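Long-range contact in myosin regulatory light chain (Physarum polycephalum, PDB 2BL0), which serves as a regulatory light chain of myosin II and binds calcium through an EF-hand loop: residues 8-22 / 58-72. Numbering follows the deposited sequence.
Sequences FKEAFELFDSERTGF and KIQFPEFLSMMGRRM. With CA (calcium ion), chain E.
The ring of F61 has K9 on one face, with K9 CD 3.5 Å from the F61 ring centroid, and L65, through CB, on the opposite face. An edge of the same ring is turned toward the face of F12 in an offset edge-to-face pair, planes at 63°. Over that F12 face lie CA and CB of F61, while I59 O sits at the F12 rim, in plane. F12, F61 and F64 form the aromatic cluster of a paired EF-hand lobe, where helix 8-15 of one hand crosses helix 61-72 of the other, their N-to-C directions 127° apart. With CG anti to the backbone N (chi1 -177°), F12 reaches past F64, its CD1 3.7 Å from F64 CB, to the start of helix 61-72. An alanine at F12 would remove this ring and is likely to open a gap beneath F61 and F64. Farther along, F8 is a knob among L65, M68, G69 and M72: M68 CB lies over the centre of its ring and M72 SD at its edge, a Met-aromatic contact. At the loop end, F22 is flanked on one face by T20 OG1 and on the other by the aliphatic chain of K58, with K58 CD 3.4 Å from F22 CE1. A water accepts from F61 N and donates to G21 O. K58 O binds the calcium ion at 2.3 Å and E63 grips it with both oxygens; D52, T54 and N56 complete the site. E63 OE1 also accepts a nearly straight hydrogen bond from Q60 N through its anti lone pair, at 2.8 Å.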
ATOM      1  N   PHE C   8     -13.662  17.838 -11.140  1.00  8.40           N
ATOM      2  CA  PHE C   8     -14.483  18.859 -10.493  1.00  8.18           C
ATOM      3  C   PHE C   8     -14.662  20.063 -11.393  1.00  6.96           C
ATOM      4  O   PHE C   8     -15.722  20.652 -11.407  1.00  6.95           O
ATOM      5  CB  PHE C   8     -13.920  19.283  -9.140  1.00  8.18           C
ATOM      6  CG  PHE C   8     -13.997  18.215  -8.096  1.00  9.22           C
ATOM      7  CD1 PHE C   8     -15.107  17.376  -8.008  1.00  9.74           C
ATOM      8  CD2 PHE C   8     -12.948  18.026  -7.210  1.00 10.61           C
ATOM      9  CE1 PHE C   8     -15.162  16.392  -7.047  1.00 10.29           C
ATOM     10  CE2 PHE C   8     -13.015  17.053  -6.261  1.00 11.13           C
ATOM     11  CZ  PHE C   8     -14.130  16.233  -6.184  1.00 10.43           C
ATOM     12  N   LYS C   9     -13.647  20.399 -12.174  1.00  7.19           N
ATOM     13  CA  LYS C   9     -13.738  21.531 -13.089  1.00  7.68           C
ATOM     14  C   LYS C   9     -14.739  21.214 -14.203  1.00  7.11           C
ATOM     15  O   LYS C   9     -15.551  22.055 -14.547  1.00  5.98           O
ATOM     16  CB  LYS C   9     -12.351  21.896 -13.656  1.00  8.17           C
ATOM     17  CG  LYS C   9     -12.318  23.073 -14.635  1.00 12.36           C
ATOM     18  CD  LYS C   9     -12.628  24.392 -13.966  1.00 16.60           C
ATOM     19  CE  LYS C   9     -12.705  25.551 -14.960  1.00 19.76           C
ATOM     20  NZ  LYS C   9     -13.879  26.427 -14.674  1.00 20.40           N
ATOM     21  N   GLU C  10     -14.697  19.988 -14.726  1.00  7.11           N
ATOM     22  CA  GLU C  10     -15.636  19.563 -15.759  1.00  7.53           C
ATOM     23  C   GLU C  10     -17.076  19.651 -15.248  1.00  7.40           C
ATOM     24  O   GLU C  10     -17.954  20.129 -15.949  1.00  6.74           O
ATOM     25  CB  GLU C  10     -15.296  18.148 -16.260  1.00  8.07           C
ATOM     26  CG  GLU C  10     -14.049  18.108 -17.125  1.00 11.11           C
ATOM     27  CD  GLU C  10     -13.515  16.709 -17.392  1.00 14.90           C
ATOM     28  OE1 GLU C  10     -14.063  15.732 -16.847  1.00 16.39           O
ATOM     29  OE2 GLU C  10     -12.528  16.592 -18.160  1.00 17.15           O
ATOM     30  N   ALA C  11     -17.304  19.222 -14.009  1.00  7.07           N
ATOM     31  CA  ALA C  11     -18.626  19.282 -13.396  1.00  7.10           C
ATOM     32  C   ALA C  11     -19.078  20.715 -13.243  1.00  7.05           C
ATOM     33  O   ALA C  11     -20.214  21.050 -13.555  1.00  6.54           O
ATOM     34  CB  ALA C  11     -18.632  18.593 -12.057  1.00  7.71           C
ATOM     35  N   PHE C  12     -18.195  21.565 -12.715  1.00  6.49           N
ATOM     36  CA  PHE C  12     -18.521  22.972 -12.544  1.00  6.39           C
ATOM     37  C   PHE C  12     -18.931  23.590 -13.897  1.00  6.32           C
ATOM     38  O   PHE C  12     -19.888  24.371 -13.991  1.00  6.73           O
ATOM     39  CB  PHE C  12     -17.327  23.723 -11.954  1.00  5.55           C
ATOM     40  CG  PHE C  12     -17.604  25.175 -11.678  1.00  5.73           C
ATOM     41  CD1 PHE C  12     -18.174  25.566 -10.480  1.00  5.81           C
ATOM     42  CD2 PHE C  12     -17.309  26.136 -12.632  1.00  6.91           C
ATOM     43  CE1 PHE C  12     -18.436  26.918 -10.233  1.00  6.38           C
ATOM     44  CE2 PHE C  12     -17.577  27.478 -12.408  1.00  7.47           C
ATOM     45  CZ  PHE C  12     -18.137  27.864 -11.196  1.00  6.84           C
ATOM     46  N   GLU C  13     -18.182  23.248 -14.937  1.00  7.90           N
ATOM     47  CA  GLU C  13     -18.455  23.757 -16.279  1.00  8.68           C
ATOM     48  C   GLU C  13     -19.862  23.339 -16.733  1.00  8.53           C
ATOM     49  O   GLU C  13     -20.578  24.132 -17.338  1.00  9.08           O
ATOM     50  CB  GLU C  13     -17.394  23.279 -17.277  1.00  8.79           C
ATOM     51  CG  GLU C  13     -16.059  24.003 -17.153  1.00 11.48           C
ATOM     52  CD  GLU C  13     -16.201  25.501 -17.282  1.00 13.21           C
ATOM     53  OE1 GLU C  13     -16.498  25.982 -18.391  1.00 14.59           O
ATOM     54  OE2 GLU C  13     -16.041  26.187 -16.260  1.00 17.32           O
ATOM     55  N   LEU C  14     -20.264  22.110 -16.434  1.00  8.80           N
ATOM     56  CA  LEU C  14     -21.614  21.650 -16.794  1.00 10.08           C
ATOM     57  C   LEU C  14     -22.650  22.430 -16.018  1.00 10.08           C
ATOM     58  O   LEU C  14     -23.713  22.758 -16.548  1.00 10.92           O
ATOM     59  CB  LEU C  14     -21.822  20.151 -16.505  1.00 10.07           C
ATOM     60  CG  LEU C  14     -21.204  19.134 -17.449  1.00 12.20           C
ATOM     61  CD1 LEU C  14     -21.782  17.750 -17.132  1.00 14.58           C
ATOM     62  CD2 LEU C  14     -21.435  19.492 -18.920  1.00 14.24           C
ATOM     63  N   PHE C  15     -22.337  22.758 -14.762  1.00 10.11           N
ATOM     64  CA  PHE C  15     -23.245  23.537 -13.923  1.00 10.41           C
ATOM     65  C   PHE C  15     -23.256  25.036 -14.287  1.00 11.49           C
ATOM     66  O   PHE C  15     -24.077  25.795 -13.749  1.00 13.07           O
ATOM     67  CB  PHE C  15     -22.895  23.381 -12.439  1.00  9.72           C
ATOM     68  CG  PHE C  15     -22.856  21.939 -11.953  1.00  8.59           C
ATOM     69  CD1 PHE C  15     -23.597  20.929 -12.583  1.00  8.70           C
ATOM     70  CD2 PHE C  15     -22.071  21.593 -10.869  1.00  9.30           C
ATOM     71  CE1 PHE C  15     -23.532  19.630 -12.153  1.00  8.56           C
ATOM     72  CE2 PHE C  15     -22.016  20.297 -10.424  1.00  9.39           C
ATOM     73  CZ  PHE C  15     -22.744  19.311 -11.053  1.00  8.40           C
ATOM     74  N   ASP C  16     -22.323  25.451 -15.142  1.00 11.31           N
ATOM     75  CA  ASP C  16     -22.176  26.839 -15.578  1.00 11.81           C
ATOM     76  C   ASP C  16     -22.673  26.900 -17.036  1.00 12.16           C
ATOM     77  O   ASP C  16     -21.959  27.345 -17.944  1.00 11.50           O
ATOM     78  CB  ASP C  16     -20.702  27.266 -15.453  1.00 11.68           C
ATOM     79  CG  ASP C  16     -20.428  28.685 -15.955  1.00 12.61           C
ATOM     80  OD1 ASP C  16     -21.316  29.552 -15.864  1.00 13.14           O
ATOM     81  OD2 ASP C  16     -19.334  29.030 -16.440  1.00 12.82           O
ATOM     82  N   SER C  17     -23.899  26.438 -17.260  1.00 13.14           N
ATOM     83  CA  SER C  17     -24.414  26.325 -18.629  1.00 13.60           C
ATOM     84  C   SER C  17     -24.849  27.680 -19.218  1.00 14.61           C
ATOM     85  O   SER C  17     -25.194  27.767 -20.396  1.00 14.61           O
ATOM     86  CB  SER C  17     -25.521  25.255 -18.746  1.00 14.10           C
ATOM     87  OG  SER C  17     -26.629  25.502 -17.904  1.00 12.46           O
ATOM     88  N   GLU C  18     -24.825  28.731 -18.400  1.00 15.80           N
ATOM     89  CA  GLU C  18     -24.885  30.102 -18.913  1.00 17.18           C
ATOM     90  C   GLU C  18     -23.510  30.717 -19.264  1.00 17.05           C
ATOM     91  O   GLU C  18     -23.458  31.786 -19.872  1.00 18.04           O
ATOM     92  CB  GLU C  18     -25.615  30.999 -17.926  1.00 17.91           C
ATOM     93  CG  GLU C  18     -27.121  30.882 -18.008  1.00 20.44           C
ATOM     94  CD  GLU C  18     -27.806  32.088 -17.389  1.00 24.01           C
ATOM     95  OE1 GLU C  18     -28.341  31.953 -16.274  1.00 27.42           O
ATOM     96  OE2 GLU C  18     -27.792  33.175 -18.011  1.00 26.26           O
ATOM     97  N   ARG C  19     -22.416  30.048 -18.900  1.00 16.74           N
ATOM     98  CA  ARG C  19     -21.058  30.451 -19.296  1.00 16.67           C
ATOM     99  C   ARG C  19     -20.611  31.785 -18.706  1.00 16.43           C
ATOM    100  O   ARG C  19     -19.948  32.573 -19.369  1.00 15.66           O
ATOM    101  CB  ARG C  19     -20.914  30.509 -20.831  1.00 17.07           C
ATOM    102  CG  ARG C  19     -21.290  29.236 -21.558  1.00 17.82           C
ATOM    103  CD  ARG C  19     -21.062  29.322 -23.065  1.00 19.41           C
ATOM    104  NE  ARG C  19     -19.676  29.669 -23.360  1.00 21.31           N
ATOM    105  CZ  ARG C  19     -18.634  28.845 -23.225  1.00 24.00           C
ATOM    106  NH1 ARG C  19     -18.792  27.583 -22.820  1.00 24.31           N
ATOM    107  NH2 ARG C  19     -17.410  29.285 -23.510  1.00 25.01           N
ATOM    108  N   THR C  20     -20.960  32.024 -17.451  1.00 16.42           N
ATOM    109  CA  THR C  20     -20.572  33.263 -16.772  1.00 16.17           C
ATOM    110  C   THR C  20     -19.336  33.136 -15.899  1.00 15.38           C
ATOM    111  O   THR C  20     -18.766  34.140 -15.481  1.00 15.56           O
ATOM    112  CB  THR C  20     -21.720  33.765 -15.904  1.00 16.91           C
ATOM    113  OG1 THR C  20     -22.092  32.758 -14.951  1.00 17.74           O
ATOM    114  CG2 THR C  20     -22.955  33.976 -16.717  1.00 17.07           C
ATOM    115  N   GLY C  21     -18.944  31.906 -15.587  1.00 13.45           N
ATOM    116  CA  GLY C  21     -17.823  31.638 -14.710  1.00 12.56           C
ATOM    117  C   GLY C  21     -18.212  31.525 -13.242  1.00 10.87           C
ATOM    118  O   GLY C  21     -17.342  31.349 -12.402  1.00 12.13           O
ATOM    119  N   PHE C  22     -19.509  31.587 -12.934  1.00  9.13           N
ATOM    120  CA  PHE C  22     -19.977  31.449 -11.542  1.00  8.60           C
ATOM    121  C   PHE C  22     -21.428  30.996 -11.465  1.00  8.23           C
ATOM    122  O   PHE C  22     -22.184  31.143 -12.435  1.00  7.59           O
ATOM    123  CB  PHE C  22     -19.754  32.749 -10.743  1.00  8.68           C
ATOM    124  CG  PHE C  22     -20.455  33.942 -11.322  1.00  8.48           C
ATOM    125  CD1 PHE C  22     -21.791  34.183 -11.042  1.00  7.79           C
ATOM    126  CD2 PHE C  22     -19.776  34.825 -12.152  1.00  8.08           C
ATOM    127  CE1 PHE C  22     -22.456  35.289 -11.612  1.00  9.02           C
ATOM    128  CE2 PHE C  22     -20.431  35.918 -12.723  1.00 10.34           C
ATOM    129  CZ  PHE C  22     -21.763  36.159 -12.440  1.00  8.56           C
ATOM    130  N   LYS C  58     -22.328  34.397  -5.355  1.00  4.81           N
ATOM    131  CA  LYS C  58     -21.779  33.815  -6.584  1.00  4.62           C
ATOM    132  C   LYS C  58     -20.720  32.758  -6.248  1.00  4.94           C
ATOM    133  O   LYS C  58     -19.740  33.072  -5.598  1.00  4.14           O
ATOM    134  CB  LYS C  58     -21.130  34.909  -7.430  1.00  4.83           C
ATOM    135  CG  LYS C  58     -22.089  35.971  -7.982  1.00  5.38           C
ATOM    136  CD  LYS C  58     -21.325  36.960  -8.857  1.00  7.05           C
ATOM    137  CE  LYS C  58     -22.220  38.006  -9.467  1.00  9.07           C
ATOM    138  NZ  LYS C  58     -22.420  39.142  -8.560  1.00  9.46           N
ATOM    139  N   ILE C  59     -20.913  31.513  -6.678  1.00  4.89           N
ATOM    140  CA  ILE C  59     -19.972  30.427  -6.441  1.00  5.21           C
ATOM    141  C   ILE C  59     -18.966  30.411  -7.594  1.00  5.26           C
ATOM    142  O   ILE C  59     -19.331  30.097  -8.724  1.00  6.06           O
ATOM    143  CB  ILE C  59     -20.694  29.043  -6.384  1.00  5.10           C
ATOM    144  CG1 ILE C  59     -21.800  29.007  -5.321  1.00  5.90           C
ATOM    145  CG2 ILE C  59     -19.644  27.918  -6.147  1.00  5.86           C
ATOM    146  CD1 ILE C  59     -22.744  27.814  -5.428  1.00  5.85           C
ATOM    147  N   GLN C  60     -17.719  30.771  -7.311  1.00  5.42           N
ATOM    148  CA  GLN C  60     -16.631  30.682  -8.290  1.00  5.06           C
ATOM    149  C   GLN C  60     -16.108  29.250  -8.315  1.00  5.71           C
ATOM    150  O   GLN C  60     -16.262  28.520  -7.343  1.00  4.62           O
ATOM    151  CB  GLN C  60     -15.467  31.610  -7.931  1.00  5.24           C
ATOM    152  CG  GLN C  60     -15.817  33.060  -7.538  1.00  7.32           C
ATOM    153  CD  GLN C  60     -16.637  33.798  -8.579  1.00  7.98           C
ATOM    154  OE1 GLN C  60     -17.507  34.622  -8.222  1.00 12.10           O
ATOM    155  NE2 GLN C  60     -16.372  33.530  -9.862  1.00  8.11           N
ATOM    156  N   PHE C  61     -15.433  28.853  -9.390  1.00  4.20           N
ATOM    157  CA  PHE C  61     -14.824  27.536  -9.399  1.00  5.62           C
ATOM    158  C   PHE C  61     -13.927  27.263  -8.172  1.00  5.51           C
ATOM    159  O   PHE C  61     -14.070  26.228  -7.549  1.00  4.81           O
ATOM    160  CB  PHE C  61     -14.052  27.229 -10.695  1.00  6.36           C
ATOM    161  CG  PHE C  61     -13.353  25.905 -10.644  1.00  6.44           C
ATOM    162  CD1 PHE C  61     -14.090  24.749 -10.445  1.00  5.22           C
ATOM    163  CD2 PHE C  61     -11.964  25.813 -10.708  1.00  8.15           C
ATOM    164  CE1 PHE C  61     -13.477  23.520 -10.341  1.00  6.44           C
ATOM    165  CE2 PHE C  61     -11.342  24.578 -10.612  1.00  9.33           C
ATOM    166  CZ  PHE C  61     -12.108  23.426 -10.420  1.00  8.02           C
ATOM    167  N   PRO C  62     -12.970  28.133  -7.820  1.00  6.16           N
ATOM    168  CA  PRO C  62     -12.140  27.823  -6.640  1.00  6.40           C
ATOM    169  C   PRO C  62     -12.928  27.550  -5.351  1.00  5.20           C
ATOM    170  O   PRO C  62     -12.467  26.749  -4.541  1.00  5.87           O
ATOM    171  CB  PRO C  62     -11.233  29.032  -6.506  1.00  6.56           C
ATOM    172  CG  PRO C  62     -11.114  29.565  -7.942  1.00  7.88           C
ATOM    173  CD  PRO C  62     -12.480  29.330  -8.538  1.00  6.86           C
ATOM    174  N   GLU C  63     -14.071  28.214  -5.178  1.00  5.34           N
ATOM    175  CA  GLU C  63     -14.956  27.988  -4.031  1.00  4.50           C
ATOM    176  C   GLU C  63     -15.586  26.593  -4.084  1.00  4.79           C
ATOM    177  O   GLU C  63     -15.600  25.874  -3.098  1.00  5.62           O
ATOM    178  CB  GLU C  63     -16.038  29.057  -3.979  1.00  4.61           C
ATOM    179  CG  GLU C  63     -15.537  30.446  -3.606  1.00  4.34           C
ATOM    180  CD  GLU C  63     -16.648  31.477  -3.631  1.00  2.51           C
ATOM    181  OE1 GLU C  63     -17.191  31.683  -4.714  1.00  4.07           O
ATOM    182  OE2 GLU C  63     -17.070  32.024  -2.586  1.00  3.72           O
ATOM    183  N   PHE C  64     -16.124  26.234  -5.247  1.00  5.17           N
ATOM    184  CA  PHE C  64     -16.689  24.909  -5.494  1.00  5.44           C
ATOM    185  C   PHE C  64     -15.608  23.847  -5.268  1.00  5.77           C
ATOM    186  O   PHE C  64     -15.843  22.853  -4.593  1.00  5.95           O
ATOM    187  CB  PHE C  64     -17.218  24.865  -6.925  1.00  4.95           C
ATOM    188  CG  PHE C  64     -17.734  23.517  -7.369  1.00  6.13           C
ATOM    189  CD1 PHE C  64     -18.986  23.079  -6.962  1.00  6.65           C
ATOM    190  CD2 PHE C  64     -16.973  22.698  -8.205  1.00  5.56           C
ATOM    191  CE1 PHE C  64     -19.483  21.849  -7.371  1.00  6.36           C
ATOM    192  CE2 PHE C  64     -17.458  21.462  -8.624  1.00  7.05           C
ATOM    193  CZ  PHE C  64     -18.722  21.032  -8.203  1.00  6.93           C
ATOM    194  N   LEU C  65     -14.423  24.074  -5.844  1.00  6.43           N
ATOM    195  CA  LEU C  65     -13.300  23.141  -5.733  1.00  7.37           C
ATOM    196  C   LEU C  65     -12.908  22.889  -4.295  1.00  7.01           C
ATOM    197  O   LEU C  65     -12.715  21.724  -3.885  1.00  6.92           O
ATOM    198  CB  LEU C  65     -12.065  23.664  -6.483  1.00  7.20           C
ATOM    199  CG  LEU C  65     -10.846  22.729  -6.479  1.00  9.23           C
ATOM    200  CD1 LEU C  65     -11.245  21.380  -7.079  1.00 11.70           C
ATOM    201  CD2 LEU C  65      -9.664  23.350  -7.225  1.00 10.16           C
ATOM    202  N   SER C  66     -12.756  23.964  -3.524  1.00  7.41           N
ATOM    203  CA  SER C  66     -12.408  23.832  -2.116  1.00  8.20           C
ATOM    204  C   SER C  66     -13.443  22.965  -1.362  1.00  7.84           C
ATOM    205  O   SER C  66     -13.074  22.084  -0.553  1.00  6.53           O
ATOM    206  CB  SER C  66     -12.274  25.204  -1.447  1.00  8.50           C
ATOM    207  OG  SER C  66     -11.990  25.058  -0.051  1.00 14.72           O
ATOM    208  N   MET C  67     -14.718  23.203  -1.642  1.00  6.90           N
ATOM    209  CA  MET C  67     -15.803  22.504  -0.955  1.00  6.83           C
ATOM    210  C   MET C  67     -15.834  21.024  -1.315  1.00  7.67           C
ATOM    211  O   MET C  67     -15.888  20.156  -0.414  1.00  8.74           O
ATOM    212  CB  MET C  67     -17.147  23.175  -1.255  1.00  7.45           C
ATOM    213  CG  MET C  67     -18.366  22.406  -0.718  1.00  6.60           C
ATOM    214  SD  MET C  67     -19.861  22.965  -1.455  1.00  7.15           S
ATOM    215  CE  MET C  67     -19.710  22.300  -3.095  1.00  6.93           C
ATOM    216  N   MET C  68     -15.766  20.731  -2.614  1.00  7.36           N
ATOM    217  CA  MET C  68     -15.823  19.355  -3.090  1.00  8.31           C
ATOM    218  C   MET C  68     -14.593  18.586  -2.595  1.00  8.69           C
ATOM    219  O   MET C  68     -14.713  17.444  -2.157  1.00  7.76           O
ATOM    220  CB  MET C  68     -15.904  19.296  -4.612  1.00  8.25           C
ATOM    221  CG  MET C  68     -17.174  19.886  -5.210  1.00  9.63           C
ATOM    222  SD  MET C  68     -18.644  18.984  -4.716  1.00  8.04           S
ATOM    223  CE  MET C  68     -18.452  17.495  -5.518  1.00  8.90           C
ATOM    224  N   GLY C  69     -13.425  19.224  -2.683  1.00  9.57           N
ATOM    225  CA  GLY C  69     -12.182  18.672  -2.145  1.00 11.08           C
ATOM    226  C   GLY C  69     -12.232  18.308  -0.675  1.00 12.00           C
ATOM    227  O   GLY C  69     -11.743  17.241  -0.281  1.00 12.36           O
ATOM    228  N   ARG C  70     -12.837  19.173   0.137  1.00 12.88           N
ATOM    229  CA  ARG C  70     -12.961  18.938   1.574  1.00 13.77           C
ATOM    230  C   ARG C  70     -13.720  17.629   1.819  1.00 13.53           C
ATOM    231  O   ARG C  70     -13.293  16.800   2.615  1.00 13.04           O
ATOM    232  CB  ARG C  70     -13.675  20.113   2.268  1.00 14.69           C
ATOM    233  CG  ARG C  70     -12.779  21.352   2.562  1.00 18.65           C
ATOM    234  CD  ARG C  70     -13.508  22.593   3.187  1.00 22.48           C
ATOM    235  NE  ARG C  70     -14.902  22.771   2.736  1.00 26.96           N
ATOM    236  CZ  ARG C  70     -15.973  22.145   3.259  1.00 30.12           C
ATOM    237  NH1 ARG C  70     -15.851  21.286   4.271  1.00 31.11           N
ATOM    238  NH2 ARG C  70     -17.184  22.374   2.763  1.00 31.30           N
ATOM    239  N   ARG C  71     -14.803  17.417   1.084  1.00 12.66           N
ATOM    240  CA  ARG C  71     -15.657  16.263   1.315  1.00 12.98           C
ATOM    241  C   ARG C  71     -15.183  15.012   0.578  1.00 12.08           C
ATOM    242  O   ARG C  71     -15.490  13.902   1.010  1.00 11.75           O
ATOM    243  CB  ARG C  71     -17.115  16.590   0.936  1.00 13.55           C
ATOM    244  CG  ARG C  71     -17.728  17.762   1.684  1.00 16.33           C
ATOM    245  CD  ARG C  71     -18.048  17.494   3.158  1.00 19.92           C
ATOM    246  NE  ARG C  71     -19.107  16.492   3.350  1.00 21.61           N
ATOM    247  CZ  ARG C  71     -20.417  16.749   3.458  1.00 22.39           C
ATOM    248  NH1 ARG C  71     -21.266  15.742   3.619  1.00 21.78           N
ATOM    249  NH2 ARG C  71     -20.894  17.991   3.399  1.00 23.29           N
ATOM    250  N   MET C  72     -14.438  15.173  -0.522  1.00 10.79           N
ATOM    251  CA  MET C  72     -14.133  14.055  -1.420  1.00 11.57           C
ATOM    252  C   MET C  72     -12.641  13.773  -1.654  1.00 12.35           C
ATOM    253  O   MET C  72     -12.292  12.941  -2.505  1.00 11.95           O
ATOM    254  CB  MET C  72     -14.797  14.292  -2.775  1.00 11.60           C
ATOM    255  CG  MET C  72     -16.300  14.297  -2.718  1.00 12.07           C
ATOM    256  SD  MET C  72     -17.041  14.249  -4.389  1.00 14.80           S
ATOM    257  CE  MET C  72     -16.455  12.730  -4.995  1.00 17.22           C
TER
HETATM  258 CA    CA E1155     -18.435  33.641  -3.788  1.00 23.88          CA
HETATM  259  O   HOH W   1     -14.938  30.498 -11.694  1.00 27.20           O